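Local coordinates for SusD superfamily protein (Bacteroides vulgatus, PDB 3MYV), which probably binds polysaccharide at the outer membrane, as a member of the SusD family of saccharide-binding proteins, at residues 130-133 with 134-138; 399-403 with 404-408. All blocks are in the same frame, centred on the assembly; numbering follows the deposited sequence. Where two conformers were deposited one is given.

Contact 1. Residues 130-133 with 134-138; sequences YPYT and KDKGA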
loop_
_atom_site.group_PDB
_atom_site.type_symbol
_atom_site.label_atom_id
_atom_site.label_comp_id
_atom_site.label_asym_id
_atom_site.label_seq_id
_atom_site.Cartn_x
_atom_site.Cartn_y
_atom_site.Cartn_z
ATOM N N TYR A 130 -15.021 -5.611 -3.642
ATOM C CA TYR A 130 -15.464 -4.247 -3.494
ATOM C C TYR A 130 -15.090 -3.783 -2.075
ATOM O O TYR A 130 -14.924 -4.619 -1.153
ATOM C CB TYR A 130 -16.984 -4.152 -3.764
ATOM C CG TYR A 130 -17.334 -4.249 -5.230
ATOM C CD1 TYR A 130 -17.392 -5.482 -5.876
ATOM C CD2 TYR A 130 -17.577 -3.107 -5.985
ATOM C CE1 TYR A 130 -17.696 -5.565 -7.226
ATOM C CE2 TYR A 130 -17.890 -3.184 -7.327
ATOM C CZ TYR A 130 -17.947 -4.407 -7.951
ATOM O OH TYR A 130 -18.271 -4.480 -9.300
ATOM N N PRO A 131 -14.914 -2.465 -1.887
ATOM C CA PRO A 131 -14.526 -1.984 -0.556
ATOM C C PRO A 131 -15.446 -2.493 0.533
ATOM O O PRO A 131 -16.680 -2.484 0.382
ATOM C CB PRO A 131 -14.660 -0.449 -0.685
ATOM C CG PRO A 131 -14.473 -0.196 -2.123
ATOM C CD PRO A 131 -15.098 -1.344 -2.830
ATOM N N TYR A 132 -14.849 -2.931 1.637
ATOM C CA TYR A 132 -15.648 -3.371 2.775
ATOM C C TYR A 132 -16.748 -2.391 3.116
ATOM O O TYR A 132 -17.890 -2.797 3.404
ATOM C CB TYR A 132 -14.781 -3.606 4.017
ATOM C CG TYR A 132 -15.618 -3.986 5.216
ATOM C CD1 TYR A 132 -15.987 -5.295 5.426
ATOM C CD2 TYR A 132 -16.094 -3.016 6.109
ATOM C CE1 TYR A 132 -16.755 -5.656 6.493
ATOM C CE2 TYR A 132 -16.882 -3.369 7.178
ATOM C CZ TYR A 132 -17.211 -4.694 7.370
ATOM O OH TYR A 132 -18.011 -5.063 8.426
ATOM N N THR A 133 -16.401 -1.099 3.100
ATOM C CA THR A 133 -17.321 -0.053 3.523
ATOM C C THR A 133 -18.488 0.135 2.559
ATOM O O THR A 133 -19.467 0.741 2.931
ATOM C CB THR A 133 -16.572 1.293 3.737
ATOM O OG1 THR A 133 -15.657 1.504 2.658
ATOM C CG2 THR A 133 -15.797 1.245 5.038
ATOM N N LYS A 134 -18.444 -0.428 1.353
ATOM C CA LYS A 134 -19.624 -0.346 0.450
ATOM C C LYS A 134 -20.874 -1.052 0.996
ATOM O O LYS A 134 -22.008 -0.559 0.866
ATOM C CB LYS A 134 -19.304 -0.905 -0.946
ATOM C CG LYS A 134 -20.453 -0.735 -1.942
ATOM C CD LYS A 134 -20.101 -1.296 -3.295
ATOM C CE LYS A 134 -21.187 -0.971 -4.294
ATOM N NZ LYS A 134 -20.911 -1.647 -5.600
ATOM N N ASP A 135 -20.655 -2.188 1.637
ATOM C CA ASP A 135 -21.711 -3.162 1.834
ATOM C C ASP A 135 -21.421 -4.112 2.988
ATOM O O ASP A 135 -21.856 -5.272 2.972
ATOM C CB ASP A 135 -21.863 -3.950 0.530
ATOM C CG ASP A 135 -20.625 -4.774 0.194
ATOM O OD1 ASP A 135 -19.609 -4.674 0.912
ATOM O OD2 ASP A 135 -20.696 -5.553 -0.786
ATOM N N LYS A 136 -20.702 -3.625 3.994
ATOM C CA LYS A 136 -20.272 -4.442 5.122
ATOM C C LYS A 136 -19.610 -5.741 4.660
ATOM O O LYS A 136 -19.798 -6.804 5.260
ATOM C CB LYS A 136 -21.450 -4.714 6.079
ATOM C CG LYS A 136 -21.960 -3.472 6.832
ATOM C CD LYS A 136 -21.057 -3.146 8.007
ATOM C CE LYS A 136 -21.456 -1.872 8.769
ATOM N NZ LYS A 136 -20.234 -1.242 9.401
ATOM N N GLY A 137 -18.832 -5.668 3.580
ATOM C CA GLY A 137 -18.022 -6.804 3.169
ATOM C C GLY A 137 -18.827 -7.932 2.541
ATOM O O GLY A 137 -18.356 -9.072 2.485
ATOM N N ALA A 138 -20.020 -7.617 2.061
ATOM C CA ALA A 138 -20.914 -8.619 1.505
ATOM C C ALA A 138 -20.459 -9.170 0.163
ATOM O O ALA A 138 -20.746 -10.327 -0.134
ATOM C CB ALA A 138 -22.362 -8.090 1.398
HETATM O O HOH W 1 -17.321 -5.781 -0.003
HETATM O O HOH W 2 -19.764 -7.530 7.900
HETATM O O HOH W 3 -18.587 -3.443 10.281
HETATM O O HOH W 4 -20.568 -0.624 5.144
#

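Contact 2. Residues 399-403 with 404-408; sequences FDLLR and NGKTI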
loop_
_atom_site.group_PDB
_atom_site.type_symbol
_atom_site.label_atom_id
_atom_site.label_comp_id
_atom_site.label_asym_id
_atom_site.label_seq_id
_atom_site.Cartn_x
_atom_site.Cartn_y
_atom_site.Cartn_z
ATOM N N PHE A 399 -7.522 3.767 -3.323
ATOM C CA PHE A 399 -8.169 3.036 -2.241
ATOM C C PHE A 399 -8.794 3.983 -1.214
ATOM O O PHE A 399 -9.905 3.746 -0.724
ATOM C CB PHE A 399 -7.164 2.132 -1.528
ATOM C CG PHE A 399 -6.589 1.048 -2.380
ATOM C CD1 PHE A 399 -7.402 0.087 -2.945
ATOM C CD2 PHE A 399 -5.216 0.981 -2.595
ATOM C CE1 PHE A 399 -6.852 -0.945 -3.706
ATOM C CE2 PHE A 399 -4.673 -0.036 -3.356
ATOM C CZ PHE A 399 -5.484 -0.994 -3.900
ATOM N N ASP A 400 -8.114 5.092 -0.945
ATOM C CA ASP A 400 -8.591 6.043 0.071
ATOM C C ASP A 400 -9.869 6.760 -0.375
ATOM O O ASP A 400 -10.764 6.991 0.424
ATOM C CB ASP A 400 -7.504 7.058 0.436
ATOM C CG ASP A 400 -6.387 6.448 1.302
ATOM O OD1 ASP A 400 -6.570 5.389 1.945
ATOM O OD2 ASP A 400 -5.308 7.040 1.343
ATOM N N LEU A 401 -9.954 7.100 -1.653
ATOM C CA LEU A 401 -11.162 7.731 -2.158
ATOM C C LEU A 401 -12.298 6.707 -2.214
ATOM O O LEU A 401 -13.430 6.962 -1.726
ATOM C CB LEU A 401 -10.912 8.381 -3.514
ATOM C CG LEU A 401 -10.116 9.695 -3.439
ATOM C CD1 LEU A 401 -9.677 10.131 -4.824
ATOM C CD2 LEU A 401 -10.935 10.815 -2.738
ATOM N N LEU A 402 -12.004 5.529 -2.759
ATOM C CA LEU A 402 -13.086 4.572 -3.014
ATOM C C LEU A 402 -13.667 4.031 -1.705
ATOM O O LEU A 402 -14.873 3.909 -1.597
ATOM C CB LEU A 402 -12.663 3.446 -3.962
ATOM C CG LEU A 402 -13.629 3.399 -5.147
ATOM C CD1 LEU A 402 -13.672 4.752 -5.819
ATOM C CD2 LEU A 402 -13.289 2.322 -6.161
ATOM N N ARG A 403 -12.829 3.760 -0.697
ATOM C CA ARG A 403 -13.332 3.202 0.576
ATOM C C ARG A 403 -14.149 4.209 1.370
ATOM O O ARG A 403 -14.901 3.824 2.258
ATOM C CB ARG A 403 -12.192 2.637 1.455
ATOM C CG ARG A 403 -11.275 3.705 2.094
ATOM C CD ARG A 403 -10.071 3.072 2.800
ATOM N NE ARG A 403 -9.080 4.092 3.078
ATOM C CZ ARG A 403 -9.206 5.034 4.014
ATOM N NH1 ARG A 403 -10.254 5.062 4.831
ATOM N NH2 ARG A 403 -8.256 5.934 4.150
ATOM N N ASN A 404 -13.993 5.503 1.063
ATOM C CA ASN A 404 -14.837 6.523 1.655
ATOM C C ASN A 404 -16.037 6.902 0.794
ATOM O O ASN A 404 -16.644 7.937 1.001
ATOM C CB ASN A 404 -14.010 7.765 1.944
ATOM C CG ASN A 404 -13.251 7.632 3.230
ATOM O OD1 ASN A 404 -13.863 7.590 4.292
ATOM N ND2 ASN A 404 -11.931 7.505 3.147
ATOM N N GLY A 405 -16.340 6.065 -0.194
ATOM C CA GLY A 405 -17.490 6.282 -1.042
ATOM C C GLY A 405 -17.418 7.536 -1.896
ATOM O O GLY A 405 -18.457 8.069 -2.307
ATOM N N LYS A 406 -16.207 7.982 -2.221
ATOM C CA LYS A 406 -16.042 9.168 -3.065
ATOM C C LYS A 406 -16.046 8.833 -4.551
ATOM O O LYS A 406 -15.759 7.702 -4.942
ATOM C CB LYS A 406 -14.752 9.914 -2.728
ATOM C CG LYS A 406 -14.589 10.305 -1.253
ATOM C CD LYS A 406 -15.653 11.323 -0.807
ATOM C CE LYS A 406 -15.447 11.714 0.638
ATOM N NZ LYS A 406 -16.436 12.788 1.038
ATOM N N THR A 407 -16.340 9.833 -5.379
ATOM C CA THR A 407 -16.175 9.703 -6.830
ATOM C C THR A 407 -14.812 10.283 -7.176
ATOM O O THR A 407 -14.512 11.427 -6.821
ATOM C CB THR A 407 -17.231 10.487 -7.585
ATOM O OG1 THR A 407 -18.507 10.033 -7.170
ATOM C CG2 THR A 407 -17.075 10.316 -9.106
ATOM N N ILE A 408 -13.976 9.476 -7.824
ATOM C CA ILE A 408 -12.661 9.926 -8.291
ATOM C C ILE A 408 -12.896 10.643 -9.620
ATOM O O ILE A 408 -13.436 10.058 -10.559
ATOM C CB ILE A 408 -11.671 8.751 -8.461
ATOM C CG1 ILE A 408 -11.611 7.896 -7.180
ATOM C CG2 ILE A 408 -10.256 9.276 -8.773
ATOM C CD1 ILE A 408 -10.847 6.637 -7.328
HETATM O O HOH W 5 -16.717 5.155 -4.186
HETATM O O HOH W 6 -14.675 4.391 5.168
#

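Contact 1. Residues 130-133 with 134-138
Between Pro131 and Lys134 the backbone winds into a short, weakly bonded helical turn, in which Lys134 N donates to Pro131 O at 2.9 Å. Tyr132 O takes two weak bonds, from Asp135 N and Gly137 N. Lys136 then leaves the helix with positive phi, inside a type I' turn from Asp135 to Ala138, and this turn brings backbone under the Tyr132 ring. Tyr132 lays one ring face over the link from Lys136 to Gly137, its first torsion near 180° (chi1 177°) turning the ring back over the turn: Lys136 CA makes a CH-pi contact 4.0 Å from the ring centroid, and Gly137 CA sits 3.4 Å from Tyr132 CD1, where a CB on residue 137 would clash. Lys136 bends back at chi2, bringing its CD to 3.6 Å from Tyr132 OH, and a water joins that hydroxyl to Lys136 NZ. His203 and Tyr164 also meet the Tyr132 ring. Replacing Tyr132 by an alanine is likely to leave the Lys136–Gly137 backbone without its aromatic lid and to break the water links from the hydroxyl to Lys136. Asp135 folds its carboxylate back over the turn, OD1 accepting weak bonds from Gly137 N and Ala138 N, while a water 2.7 Å from Asp135 OD1 reaches Tyr130 O. Lys134 runs out fully extended alongside Tyr130, its NZ 3.7 Å from Tyr130 CD2 and hydrogen-bonded to Trp425 O.

Contact 2. Residues 399-403 with 404-408
Leu401 lays its CB and CD1 against Ile408 CG1, each at 3.8 Å, the two side chains crossing at a slant, while its other methyl, CD2, meets the CB and CG of Lys406 almost at a right angle. In one of its two conformers Leu402 adds a second apolar touch, its CD1 3.7 Å from Ile408 CD1. These contacts lie where the outgoing chain doubles back past the last turn of helix 397-403, which closes in a Schellman motif: Lys406 N bonds to Leu401 O at 3.0 Å and Gly405 N to Leu402 O, with Gly405 as the C-prime residue of positive phi. On the polar side Asn404 reaches back to the helix. Its CG stands anti to its own carbonyl carbon (chi1 -81°), and ND2 donates to Asp400 O at 3.0 Å, nearly straight and in the carbonyl plane. The same ND2 lies over one face of the Arg403 guanidinium, the amide and guanidinium planes 60° apart, and also bonds Glu343, while OD1 takes Lys347. Arg403 grips Asp400 OD1 side-on with NE and NH2 (NH2 to OD1 2.8 Å), OD1 lying nearly in the guanidinium plane while NH2 approaches it from above the carboxylate plane. Beyond its aliphatic overlap with Leu401, Lys406 leads away to Asp381. Asp400 sits between Arg403 and Arg387, whose like-charged groups come close, and Glu343 offsets Arg403; these neighbours would probably keep Asp400 ionised, and the two-nitrogen grip fixes the guanidinium's rotation.

Both contacts are local turns that close short helices, their centres about 12 Å apart, on the same side of the chain's centre but from parts of the chain far apart in sequence. They touch: Thr133 OG1 lies 2.5 Å from Arg403 O, a probable hydrogen bond, and Pro131 packs on Arg403 and Leu402, so helix 132-135 rests against the end of helix 397-403. Contact 1 is only partly buried, and several of its polar groups are joined through water, with an aromatic ring laid on backbone. Contact 2 is buried, and combines leucine–isoleucine packing with charged side chains paired to other parts of the protein, including helices 334-348 and 380-391.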